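Local coordinates for protein 1-acyl-sn-glycerol-3-phosphate acyltransferase (Thermotoga maritima, PDB 5KYM) that probably transfers a fatty acyl group to lysophosphatidic acid at the membrane, making phosphatidic acid, as an integral membrane acyltransferase of the HX4D class, at residues I79-H84 against V153-T158; V165-K170 against Y229-V234; L184-W189 against L209-P214; T99-A104 against V149-F154. All blocks are in the same frame, centred on the assembly; numbering follows the deposited sequence.

Contact 1. Residues I79-H84 against V153-T158; sequences IVVANH and VFPEGT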
loop_
_atom_site.group_PDB
_atom_site.type_symbol
_atom_site.label_atom_id
_atom_site.label_comp_id
_atom_site.label_asym_id
_atom_site.label_seq_id
_atom_site.Cartn_x
_atom_site.Cartn_y
_atom_site.Cartn_z
ATOM N N ILE A 79 -4.124 9.994 4.295
ATOM C CA ILE A 79 -3.140 9.702 3.279
ATOM C C ILE A 79 -2.033 8.897 3.917
ATOM O O ILE A 79 -1.297 9.431 4.718
ATOM C CB ILE A 79 -2.528 10.953 2.688
ATOM C CG1 ILE A 79 -3.582 11.859 2.133
ATOM C CG2 ILE A 79 -1.568 10.560 1.556
ATOM C CD1 ILE A 79 -3.055 13.284 1.984
ATOM N N VAL A 80 -1.912 7.604 3.549
ATOM C CA VAL A 80 -0.857 6.721 4.095
ATOM C C VAL A 80 0.394 7.150 3.395
ATOM O O VAL A 80 0.415 7.272 2.201
ATOM C CB VAL A 80 -1.150 5.208 3.902
ATOM C CG1 VAL A 80 -0.034 4.369 4.504
ATOM C CG2 VAL A 80 -2.437 4.825 4.570
ATOM N N VAL A 81 1.412 7.450 4.160
ATOM C CA VAL A 81 2.663 7.798 3.606
ATOM C C VAL A 81 3.683 6.804 4.118
ATOM O O VAL A 81 3.935 6.703 5.315
ATOM C CB VAL A 81 3.000 9.253 3.889
ATOM C CG1 VAL A 81 4.468 9.598 3.538
ATOM C CG2 VAL A 81 2.034 10.137 3.095
ATOM N N ALA A 82 4.252 6.049 3.178
ATOM C CA ALA A 82 5.102 4.924 3.518
ATOM C C ALA A 82 6.370 4.955 2.707
ATOM O O ALA A 82 6.352 5.449 1.576
ATOM C CB ALA A 82 4.346 3.617 3.303
ATOM N N ASN A 83 7.463 4.411 3.273
ATOM C CA ASN A 83 8.651 3.994 2.477
ATOM C C ASN A 83 8.258 2.828 1.541
ATOM O O ASN A 83 7.279 2.086 1.788
ATOM C CB ASN A 83 9.844 3.620 3.326
ATOM C CG ASN A 83 9.597 2.407 4.186
ATOM O OD1 ASN A 83 8.674 2.406 4.976
ATOM N ND2 ASN A 83 10.425 1.374 4.073
ATOM N N HIS A 84 9.020 2.701 0.465
ATOM C CA HIS A 84 8.677 1.775 -0.630
ATOM C C HIS A 84 9.867 0.910 -1.007
ATOM O O HIS A 84 10.950 1.434 -1.339
ATOM C CB HIS A 84 8.297 2.583 -1.848
ATOM C CG HIS A 84 7.517 1.828 -2.859
ATOM N ND1 HIS A 84 6.858 0.668 -2.567
ATOM C CD2 HIS A 84 7.290 2.084 -4.161
ATOM C CE1 HIS A 84 6.223 0.253 -3.636
ATOM N NE2 HIS A 84 6.481 1.085 -4.629
ATOM N N VAL A 153 0.398 6.545 -0.546
ATOM C CA VAL A 153 1.304 7.396 -1.326
ATOM C C VAL A 153 2.768 7.021 -0.960
ATOM O O VAL A 153 3.060 6.799 0.212
ATOM C CB VAL A 153 0.892 8.866 -1.024
ATOM C CG1 VAL A 153 2.026 9.864 -1.153
ATOM C CG2 VAL A 153 -0.287 9.259 -1.892
ATOM N N PHE A 154 3.645 6.882 -1.966
ATOM C CA PHE A 154 5.034 6.511 -1.753
ATOM C C PHE A 154 5.914 7.670 -2.142
ATOM O O PHE A 154 6.434 7.700 -3.229
ATOM C CB PHE A 154 5.380 5.250 -2.557
ATOM C CG PHE A 154 4.668 4.024 -2.086
ATOM C CD1 PHE A 154 4.932 3.476 -0.861
ATOM C CD2 PHE A 154 3.836 3.372 -2.892
ATOM C CE1 PHE A 154 4.261 2.337 -0.428
ATOM C CE2 PHE A 154 3.160 2.207 -2.491
ATOM C CZ PHE A 154 3.366 1.693 -1.251
ATOM N N PRO A 155 6.058 8.668 -1.278
ATOM C CA PRO A 155 6.711 9.893 -1.665
ATOM C C PRO A 155 8.115 9.752 -2.317
ATOM O O PRO A 155 8.538 10.686 -2.996
ATOM C CB PRO A 155 6.897 10.663 -0.325
ATOM C CG PRO A 155 6.165 9.971 0.698
ATOM C CD PRO A 155 5.921 8.580 0.179
ATOM N N GLU A 156 8.837 8.638 -2.070
ATOM C CA GLU A 156 10.159 8.428 -2.677
ATOM C C GLU A 156 10.016 8.348 -4.218
ATOM O O GLU A 156 10.969 8.632 -4.960
ATOM C CB GLU A 156 10.928 7.201 -2.130
ATOM C CG GLU A 156 10.388 6.408 -0.879
ATOM C CD GLU A 156 11.490 5.573 -0.245
ATOM O OE1 GLU A 156 11.294 4.372 0.087
ATOM O OE2 GLU A 156 12.576 6.140 -0.084
ATOM N N GLY A 157 8.831 7.961 -4.677
ATOM C CA GLY A 157 8.500 7.932 -6.088
ATOM C C GLY A 157 8.997 6.720 -6.865
ATOM O O GLY A 157 8.884 6.649 -8.057
ATOM N N THR A 158 9.519 5.735 -6.166
ATOM C CA THR A 158 10.176 4.575 -6.743
ATOM C C THR A 158 10.510 3.667 -5.574
ATOM O O THR A 158 10.632 4.119 -4.438
ATOM C CB THR A 158 11.477 4.962 -7.476
ATOM O OG1 THR A 158 12.129 3.786 -7.946
ATOM C CG2 THR A 158 12.474 5.629 -6.589
#

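Contact 2. Residues V165-K170 against Y229-V234; sequences VLSFKK and YVEEVV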
loop_
_atom_site.group_PDB
_atom_site.type_symbol
_atom_site.label_atom_id
_atom_site.label_comp_id
_atom_site.label_asym_id
_atom_site.label_seq_id
_atom_site.Cartn_x
_atom_site.Cartn_y
_atom_site.Cartn_z
ATOM N N VAL A 165 16.248 4.104 2.649
ATOM C CA VAL A 165 15.157 5.020 2.298
ATOM C C VAL A 165 15.724 6.175 1.494
ATOM O O VAL A 165 16.664 6.841 1.907
ATOM C CB VAL A 165 14.420 5.558 3.525
ATOM C CG1 VAL A 165 13.088 6.143 3.108
ATOM C CG2 VAL A 165 14.208 4.440 4.544
ATOM N N LEU A 166 15.134 6.439 0.346
ATOM C CA LEU A 166 15.562 7.527 -0.483
ATOM C C LEU A 166 14.934 8.815 0.013
ATOM O O LEU A 166 14.080 8.810 0.898
ATOM C CB LEU A 166 15.131 7.267 -1.910
ATOM C CG LEU A 166 15.592 5.922 -2.526
ATOM C CD1 LEU A 166 14.689 5.550 -3.702
ATOM C CD2 LEU A 166 17.068 5.872 -2.890
ATOM N N SER A 167 15.377 9.937 -0.549
ATOM C CA SER A 167 14.803 11.252 -0.220
ATOM C C SER A 167 13.378 11.344 -0.673
ATOM O O SER A 167 13.070 10.826 -1.724
ATOM C CB SER A 167 15.599 12.387 -0.867
ATOM O OG SER A 167 16.755 12.661 -0.118
ATOM N N PHE A 168 12.512 12.012 0.070
ATOM C CA PHE A 168 11.131 12.212 -0.398
ATOM C C PHE A 168 11.212 13.257 -1.515
ATOM O O PHE A 168 11.753 14.319 -1.302
ATOM C CB PHE A 168 10.204 12.637 0.774
ATOM C CG PHE A 168 9.807 11.502 1.739
ATOM C CD1 PHE A 168 10.473 10.280 1.800
ATOM C CD2 PHE A 168 8.707 11.657 2.561
ATOM C CE1 PHE A 168 10.065 9.262 2.651
ATOM C CE2 PHE A 168 8.295 10.656 3.415
ATOM C CZ PHE A 168 9.015 9.479 3.489
ATOM N N LYS A 169 10.742 12.936 -2.713
ATOM C CA LYS A 169 10.767 13.872 -3.838
ATOM C C LYS A 169 10.088 15.202 -3.404
ATOM O O LYS A 169 9.162 15.219 -2.602
ATOM C CB LYS A 169 10.112 13.260 -5.123
ATOM C CG LYS A 169 10.799 12.052 -5.817
ATOM C CD LYS A 169 12.362 12.141 -5.952
ATOM C CE LYS A 169 13.080 10.770 -6.108
ATOM N NZ LYS A 169 13.302 9.861 -4.876
ATOM N N LYS A 170 10.597 16.324 -3.903
ATOM C CA LYS A 170 10.033 17.661 -3.636
ATOM C C LYS A 170 8.592 17.704 -4.144
ATOM O O LYS A 170 8.258 17.127 -5.154
ATOM C CB LYS A 170 10.935 18.761 -4.283
ATOM C CG LYS A 170 10.481 20.233 -4.217
ATOM C CD LYS A 170 10.614 20.910 -5.600
ATOM C CE LYS A 170 10.763 22.431 -5.558
ATOM N NZ LYS A 170 9.671 23.046 -4.756
ATOM N N TYR A 229 9.004 16.241 8.151
ATOM C CA TYR A 229 8.615 15.748 9.481
ATOM C C TYR A 229 8.268 14.300 9.340
ATOM O O TYR A 229 8.723 13.415 10.111
ATOM C CB TYR A 229 7.452 16.584 10.062
ATOM C CG TYR A 229 6.952 16.128 11.412
ATOM C CD1 TYR A 229 5.933 15.219 11.510
ATOM C CD2 TYR A 229 7.433 16.651 12.581
ATOM C CE1 TYR A 229 5.489 14.760 12.730
ATOM C CE2 TYR A 229 6.968 16.237 13.808
ATOM C CZ TYR A 229 5.996 15.285 13.869
ATOM O OH TYR A 229 5.457 14.797 15.054
ATOM N N VAL A 230 7.465 14.070 8.306
ATOM C CA VAL A 230 6.955 12.743 7.992
ATOM C C VAL A 230 8.115 11.818 7.583
ATOM O O VAL A 230 8.232 10.707 8.067
ATOM C CB VAL A 230 5.861 12.833 6.908
ATOM C CG1 VAL A 230 5.442 11.430 6.455
ATOM C CG2 VAL A 230 4.649 13.584 7.442
ATOM N N GLU A 231 8.979 12.320 6.709
ATOM C CA GLU A 231 10.245 11.677 6.347
ATOM C C GLU A 231 11.088 11.218 7.507
ATOM O O GLU A 231 11.528 10.074 7.461
ATOM C CB GLU A 231 11.105 12.552 5.414
ATOM C CG GLU A 231 12.187 11.737 4.723
ATOM C CD GLU A 231 13.016 12.439 3.668
ATOM O OE1 GLU A 231 12.904 13.662 3.455
ATOM O OE2 GLU A 231 13.811 11.707 3.053
ATOM N N GLU A 232 11.313 12.049 8.536
ATOM C CA GLU A 232 12.096 11.573 9.712
ATOM C C GLU A 232 11.338 10.536 10.418
ATOM O O GLU A 232 11.935 9.520 10.760
ATOM C CB GLU A 232 12.600 12.626 10.728
ATOM C CG GLU A 232 13.917 13.364 10.348
ATOM C CD GLU A 232 14.741 12.754 9.172
ATOM O OE1 GLU A 232 15.582 11.830 9.423
ATOM O OE2 GLU A 232 14.552 13.200 7.998
ATOM N N VAL A 233 10.036 10.750 10.596
ATOM C CA VAL A 233 9.167 9.738 11.276
ATOM C C VAL A 233 9.243 8.343 10.627
ATOM O O VAL A 233 9.468 7.338 11.309
ATOM C CB VAL A 233 7.679 10.178 11.351
ATOM C CG1 VAL A 233 6.817 9.043 11.889
ATOM C CG2 VAL A 233 7.521 11.432 12.216
ATOM N N VAL A 234 9.065 8.321 9.320
ATOM C CA VAL A 234 9.062 7.083 8.584
ATOM C C VAL A 234 10.440 6.452 8.670
ATOM O O VAL A 234 10.555 5.253 9.009
ATOM C CB VAL A 234 8.661 7.247 7.105
ATOM C CG1 VAL A 234 8.694 5.865 6.450
ATOM C CG2 VAL A 234 7.270 7.841 6.964
#

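Contact 3. Residues L184-W189 against L209-P214; sequences LPVSIW and LKIHEP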
loop_
_atom_site.group_PDB
_atom_site.type_symbol
_atom_site.label_atom_id
_atom_site.label_comp_id
_atom_site.label_asym_id
_atom_site.label_seq_id
_atom_site.Cartn_x
_atom_site.Cartn_y
_atom_site.Cartn_z
ATOM N N LEU A 184 -0.852 9.632 7.544
ATOM C CA LEU A 184 -0.664 8.530 8.521
ATOM C C LEU A 184 0.677 7.916 8.131
ATOM O O LEU A 184 0.728 7.120 7.200
ATOM C CB LEU A 184 -1.810 7.493 8.479
ATOM C CG LEU A 184 -1.630 6.240 9.332
ATOM C CD1 LEU A 184 -1.672 6.669 10.762
ATOM C CD2 LEU A 184 -2.558 5.083 9.076
ATOM N N PRO A 185 1.767 8.292 8.828
ATOM C CA PRO A 185 3.068 7.787 8.445
ATOM C C PRO A 185 3.226 6.318 8.754
ATOM O O PRO A 185 2.821 5.928 9.819
ATOM C CB PRO A 185 4.026 8.603 9.300
ATOM C CG PRO A 185 3.282 9.815 9.615
ATOM C CD PRO A 185 1.893 9.296 9.870
ATOM N N VAL A 186 3.823 5.544 7.837
ATOM C CA VAL A 186 3.980 4.098 8.013
ATOM C C VAL A 186 5.372 3.692 7.646
ATOM O O VAL A 186 5.850 4.179 6.689
ATOM C CB VAL A 186 3.007 3.311 7.122
ATOM C CG1 VAL A 186 3.342 1.838 7.121
ATOM C CG2 VAL A 186 1.608 3.523 7.642
ATOM N N SER A 187 5.995 2.785 8.380
ATOM C CA SER A 187 7.317 2.319 8.033
ATOM C C SER A 187 7.222 0.826 7.777
ATOM O O SER A 187 6.644 0.081 8.588
ATOM C CB SER A 187 8.265 2.549 9.184
ATOM O OG SER A 187 8.230 3.870 9.665
ATOM N N ILE A 188 7.801 0.385 6.660
ATOM C CA ILE A 188 7.734 -1.007 6.195
ATOM C C ILE A 188 9.150 -1.553 6.233
ATOM O O ILE A 188 10.088 -0.912 5.670
ATOM C CB ILE A 188 7.303 -1.051 4.741
ATOM C CG1 ILE A 188 5.877 -0.491 4.578
ATOM C CG2 ILE A 188 7.392 -2.484 4.204
ATOM C CD1 ILE A 188 5.328 -0.489 3.151
ATOM N N TRP A 189 9.348 -2.702 6.891
ATOM C CA TRP A 189 10.609 -3.377 6.772
ATOM C C TRP A 189 10.488 -4.847 6.564
ATOM O O TRP A 189 9.825 -5.494 7.317
ATOM C CB TRP A 189 11.400 -3.195 8.016
ATOM C CG TRP A 189 12.784 -3.783 7.835
ATOM C CD1 TRP A 189 13.311 -4.842 8.436
ATOM C CD2 TRP A 189 13.782 -3.289 6.944
ATOM N NE1 TRP A 189 14.586 -5.050 8.002
ATOM C CE2 TRP A 189 14.899 -4.115 7.065
ATOM C CE3 TRP A 189 13.817 -2.213 6.044
ATOM C CZ2 TRP A 189 16.041 -3.944 6.310
ATOM C CZ3 TRP A 189 14.954 -2.035 5.288
ATOM C CH2 TRP A 189 16.052 -2.904 5.419
ATOM N N LEU A 209 5.733 -3.868 10.113
ATOM C CA LEU A 209 4.974 -2.720 9.674
ATOM C C LEU A 209 4.781 -1.904 10.912
ATOM O O LEU A 209 4.303 -2.425 11.910
ATOM C CB LEU A 209 3.631 -3.233 9.168
ATOM C CG LEU A 209 2.957 -2.445 8.100
ATOM C CD1 LEU A 209 1.595 -3.089 7.840
ATOM C CD2 LEU A 209 2.796 -1.056 8.631
ATOM N N LYS A 210 5.181 -0.649 10.903
ATOM C CA LYS A 210 4.922 0.247 12.047
ATOM C C LYS A 210 4.088 1.480 11.608
ATOM O O LYS A 210 4.540 2.322 10.833
ATOM C CB LYS A 210 6.229 0.669 12.712
ATOM C CG LYS A 210 6.031 1.650 13.852
ATOM C CD LYS A 210 7.161 1.635 14.845
ATOM C CE LYS A 210 6.996 2.801 15.786
ATOM N NZ LYS A 210 8.084 2.710 16.778
ATOM N N ILE A 211 2.888 1.552 12.176
ATOM C CA ILE A 211 1.963 2.621 11.958
ATOM C C ILE A 211 2.151 3.688 13.046
ATOM O O ILE A 211 2.064 3.400 14.215
ATOM C CB ILE A 211 0.539 2.084 11.988
ATOM C CG1 ILE A 211 0.391 0.874 11.056
ATOM C CG2 ILE A 211 -0.395 3.146 11.436
ATOM C CD1 ILE A 211 -0.997 0.230 11.029
ATOM N N HIS A 212 2.412 4.920 12.638
ATOM C CA HIS A 212 2.743 6.039 13.483
ATOM C C HIS A 212 1.534 6.947 13.709
ATOM O O HIS A 212 0.493 6.769 13.097
ATOM C CB HIS A 212 3.797 6.856 12.773
ATOM C CG HIS A 212 5.076 6.123 12.500
ATOM N ND1 HIS A 212 5.915 5.699 13.494
ATOM C CD2 HIS A 212 5.679 5.780 11.344
ATOM C CE1 HIS A 212 6.962 5.096 12.965
ATOM N NE2 HIS A 212 6.848 5.142 11.660
ATOM N N GLU A 213 1.663 7.923 14.607
ATOM C CA GLU A 213 0.571 8.875 14.929
ATOM C C GLU A 213 0.258 9.806 13.761
ATOM O O GLU A 213 1.185 10.473 13.224
ATOM C CB GLU A 213 0.901 9.752 16.136
ATOM C CG GLU A 213 0.829 9.087 17.483
ATOM C CD GLU A 213 1.723 9.858 18.403
ATOM O OE1 GLU A 213 1.525 11.094 18.665
ATOM O OE2 GLU A 213 2.704 9.214 18.771
ATOM N N PRO A 214 -1.049 9.922 13.423
ATOM C CA PRO A 214 -1.448 10.782 12.321
ATOM C C PRO A 214 -0.944 12.232 12.450
ATOM O O PRO A 214 -0.924 12.783 13.531
ATOM C CB PRO A 214 -2.978 10.706 12.362
ATOM C CG PRO A 214 -3.367 10.016 13.610
ATOM C CD PRO A 214 -2.199 9.184 13.953
#

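Contact 4. Residues T99-A104 against V149-F154; sequences TGAFIA and VTFIVF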
loop_
_atom_site.group_PDB
_atom_site.type_symbol
_atom_site.label_atom_id
_atom_site.label_comp_id
_atom_site.label_asym_id
_atom_site.label_seq_id
_atom_site.Cartn_x
_atom_site.Cartn_y
_atom_site.Cartn_z
ATOM N N THR A 99 -7.581 0.060 2.934
ATOM C CA THR A 99 -7.913 -0.301 1.594
ATOM C C THR A 99 -8.297 0.909 0.834
ATOM O O THR A 99 -9.463 1.079 0.418
ATOM C CB THR A 99 -9.027 -1.339 1.488
ATOM O OG1 THR A 99 -10.209 -0.911 2.143
ATOM C CG2 THR A 99 -8.609 -2.557 2.136
ATOM N N GLY A 100 -7.258 1.695 0.535
ATOM C CA GLY A 100 -7.366 2.932 -0.230
ATOM C C GLY A 100 -6.859 2.929 -1.665
ATOM O O GLY A 100 -6.243 1.972 -2.174
ATOM N N ALA A 101 -7.140 4.056 -2.295
ATOM C CA ALA A 101 -6.593 4.423 -3.596
ATOM C C ALA A 101 -5.064 4.464 -3.647
ATOM O O ALA A 101 -4.399 4.740 -2.695
ATOM C CB ALA A 101 -7.118 5.792 -3.945
ATOM N N PHE A 102 -4.517 4.199 -4.797
ATOM C CA PHE A 102 -3.108 4.359 -5.017
ATOM C C PHE A 102 -2.859 4.827 -6.444
ATOM O O PHE A 102 -3.798 4.952 -7.203
ATOM C CB PHE A 102 -2.278 3.166 -4.550
ATOM C CG PHE A 102 -2.518 1.870 -5.250
ATOM C CD1 PHE A 102 -3.459 0.994 -4.801
ATOM C CD2 PHE A 102 -1.692 1.463 -6.304
ATOM C CE1 PHE A 102 -3.688 -0.238 -5.500
ATOM C CE2 PHE A 102 -1.849 0.224 -6.959
ATOM C CZ PHE A 102 -2.850 -0.631 -6.564
ATOM N N ILE A 103 -1.603 5.136 -6.776
ATOM C CA ILE A 103 -1.185 5.645 -8.096
ATOM C C ILE A 103 -0.575 4.500 -8.909
ATOM O O ILE A 103 0.471 3.998 -8.550
ATOM C CB ILE A 103 -0.168 6.792 -7.894
ATOM C CG1 ILE A 103 -0.918 8.111 -7.746
ATOM C CG2 ILE A 103 0.924 6.836 -8.958
ATOM C CD1 ILE A 103 -1.881 8.116 -6.560
ATOM N N ALA A 104 -1.194 4.090 -10.012
ATOM C CA ALA A 104 -0.661 2.943 -10.776
ATOM C C ALA A 104 0.027 3.373 -12.074
ATOM O O ALA A 104 -0.349 4.352 -12.662
ATOM C CB ALA A 104 -1.790 1.945 -11.077
ATOM N N VAL A 149 -11.968 9.705 -0.217
ATOM C CA VAL A 149 -11.175 8.495 -0.473
ATOM C C VAL A 149 -9.852 8.510 0.316
ATOM O O VAL A 149 -9.135 9.530 0.333
ATOM C CB VAL A 149 -10.815 8.367 -1.976
ATOM C CG1 VAL A 149 -9.999 7.102 -2.211
ATOM C CG2 VAL A 149 -12.054 8.393 -2.868
ATOM N N THR A 150 -9.515 7.366 0.936
ATOM C CA THR A 150 -8.188 7.196 1.545
ATOM C C THR A 150 -7.159 6.970 0.442
ATOM O O THR A 150 -7.407 6.225 -0.467
ATOM C CB THR A 150 -8.176 6.031 2.559
ATOM O OG1 THR A 150 -8.789 6.433 3.777
ATOM C CG2 THR A 150 -6.774 5.610 2.967
ATOM N N PHE A 151 -6.006 7.591 0.548
ATOM C CA PHE A 151 -4.925 7.351 -0.387
ATOM C C PHE A 151 -3.735 6.707 0.273
ATOM O O PHE A 151 -3.591 6.767 1.500
ATOM C CB PHE A 151 -4.467 8.655 -1.072
ATOM C CG PHE A 151 -5.062 8.829 -2.405
ATOM C CD1 PHE A 151 -6.435 9.175 -2.517
ATOM C CD2 PHE A 151 -4.319 8.561 -3.563
ATOM C CE1 PHE A 151 -7.038 9.255 -3.758
ATOM C CE2 PHE A 151 -4.933 8.675 -4.820
ATOM C CZ PHE A 151 -6.287 9.011 -4.906
ATOM N N ILE A 152 -2.890 6.097 -0.561
ATOM C CA ILE A 152 -1.655 5.445 -0.135
ATOM C C ILE A 152 -0.633 5.928 -1.079
ATOM O O ILE A 152 -0.777 5.747 -2.277
ATOM C CB ILE A 152 -1.741 3.899 -0.229
ATOM C CG1 ILE A 152 -2.924 3.381 0.601
ATOM C CG2 ILE A 152 -0.447 3.230 0.222
ATOM C CD1 ILE A 152 -3.231 1.917 0.430
ATOM N N VAL A 153 0.398 6.545 -0.546
ATOM C CA VAL A 153 1.304 7.396 -1.326
ATOM C C VAL A 153 2.768 7.021 -0.960
ATOM O O VAL A 153 3.060 6.799 0.212
ATOM C CB VAL A 153 0.892 8.866 -1.024
ATOM C CG1 VAL A 153 2.026 9.864 -1.153
ATOM C CG2 VAL A 153 -0.287 9.259 -1.892
ATOM N N PHE A 154 3.645 6.882 -1.966
ATOM C CA PHE A 154 5.034 6.511 -1.753
ATOM C C PHE A 154 5.914 7.670 -2.142
ATOM O O PHE A 154 6.434 7.700 -3.229
ATOM C CB PHE A 154 5.380 5.250 -2.557
ATOM C CG PHE A 154 4.668 4.024 -2.086
ATOM C CD1 PHE A 154 4.932 3.476 -0.861
ATOM C CD2 PHE A 154 3.836 3.372 -2.892
ATOM C CE1 PHE A 154 4.261 2.337 -0.428
ATOM C CE2 PHE A 154 3.160 2.207 -2.491
ATOM C CZ PHE A 154 3.366 1.693 -1.251
#

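Contact 1. Residues I79-H84 against V153-T158
The imidazole of H84 lies flat over one face of the F154 ring. The ring centroids are 3.8 Å apart and the planes differ by only 8°, a face-to-face stack. F154 CD2 sits over the middle of the imidazole, and H84 ND1 over the middle of the phenyl ring. At the edge of the phenyl ring, near its plane, the carbonyl of A82 comes in, with O 3.4 Å from F154 CD1. With chi1 at -161°, CG of H84 stands opposite the backbone N and the imidazole reaches F154. E156 holds the H84 backbone: H84 N donates to E156 OE1 at 2.8 Å, almost straight (173°), using the anti lone pair of that oxygen. E156 OE2 is taken by L166 N, so the carboxylate links H84 to a later part of the E156 loop.

Behind the rings the backbones form a short parallel pairing centred on V81 and V153. V153 N donates to V80 O at 2.8 Å, and A82 N donates to V153 O at 3.3 Å. Beside it, V81 CG1 meets P155 CG, and I79 CG2 meets V153 CG2 at 3.9 Å. The chain then makes a type I turn from F154 to G157, which carries E156 back to H84.

H84 and D89 have the spacing of the HX4D motif, and H84 ND1 is hydrogen-bonded to D89 OD2. The stack on F154 and the bond to D89 probably limit how the imidazole can turn, while E156 fixes its backbone. This is consistent with a histidine held ready for acyl transfer.

Contact 2. Residues V165-K170 against Y229-V234
F168 and E231 carry this contact, and most of it is a stack of one side chain on the other. E231 CG lies over the middle of the F168 ring, 3.7 Å from the centroid and 12° off the ring normal, a CH-pi contact. The carboxylate plane is also nearly parallel to the ring. The two side chains run past each other in opposite directions. The E231 chain stays extended beyond CG, which lays its methylenes along the ring and takes the carboxylate back to the F168 backbone.

The polar part is modest. F168 N donates to E231 OE2 at 3.3 Å, a weak and bent bond. The same oxygen comes within 3.5 Å of S167 CA. It also has a long, weak ion pair with K235, one turn further along the helix.

The apolar part lies at the edge of the ring. V230 CG1 is 4.2 Å from F168 CE2, and V234 CG2 is 4.2 Å from F168 CZ. A serine in place of F168 would probably leave the E231 methylenes without the ring they lie on and open a gap between V230 and V234 of the helix on one side and P155 and V81 on the other.

Residues 165-170 belong to the long loop between strand 151-153 and helix 174-177, and residues 229-234 to helix 223-243. The F168 ring also touches P155 and V81. V230 packs on V81 and V183, and V234 on P185. F168 therefore helps to join the helix and the loop to strands 79-82 and 183-189 of the central sheet.

Contact 3. Residues L184-W189 against L209-P214
V186, S187 and I188 pair with I211, K210 and L209 as neighbouring antiparallel strands, with axes 4.8 Å apart at 166°, where S187 and K210 are the hydrogen-bonded pair (S187 N to K210 O 2.9 Å, K210 N to S187 O 2.8 Å) and V186 with I211 and I188 with L209 the non-hydrogen-bonded ones.

Among the side chains, H212 makes the polar link. Its NE2 donates to S187 OG at 2.7 Å, with the hydroxyl close to the ring plane. H212 CG lies beside the backbone N (chi1 -61°), which brings the ring back across P185 to S187. The residue is also anchored past the end of strand 207-211, where H212 N donates to P185 O at 3.0 Å. S187 OG in turn is bonded to the carbonyl of V234. On the other face, V186 CG1 meets L209 CD2. There too L184 CD2 packs on I211 CG2 at 3.7 Å.

The face of S187 and K210 looks to helix 223-243, where K210 NZ forms a salt bridge with E240. The face of I188 and L209 packs on helix 89-96. Strand 183-189 lies between strands 207-211 and 79-82.

Contact 4. Residues T99-A104 against V149-F154
A101, I152 and F151 carry this contact at the rim of the central sheet of the alpha/beta acyltransferase fold. Strand 151-153 is outermost in that sheet, and residues 100-102 meet it through a single bridge between A101 and F151. The touching parts run 62° apart, so the pairing is brief.

A101 is the residue most covered by the contact. Its N donates to T150 O at 2.8 Å, and its O accepts from I152 N at 2.9 Å. The A101 methyl also touches V149 CG1 at 3.6 Å.

I152 has its CG1 branch beside the backbone N (chi1 -57°), and CD1 reaches the backbone of G100. The I152 side chain also packs on I93 of helix 89-96, while F102 CB comes to I152 O.

The F151 side chain packs on helix 137-147, where it touches A141 and L145. A leucine in place of F151 has no flat face or ring edge, and would probably leave the A101 methyl and I103 CD1 poorly packed. I103 CD1 sits at that edge, in the ring plane, 3.6 Å from F151 CE2. Over the ring centre lies A101 CB, 3.5 Å from the F151 centroid and 13° off the ring normal.

In the fold
Contacts 1, 3 and 4 share one sheet, and contact 2 packs the loop and helix against it. Contacts 1 and 4 share V153 and F154, and V80 N to F151 O (2.8 Å) joins them. N83 OD1 to I188 N (2.8 Å) ties contact 1 to contact 3. E156 joins contact 1 to contact 2 through its carboxylate and also through its O, 2.6 Å from K169 NZ. Contacts 2 and 4 do not touch; their centres are 17 Å apart. Contact 1 holds the probable active-site histidine. The F154 side chain is about 11 Å from the bound nonane, while the side chain of F102 in contact 4 is about 4 Å from it.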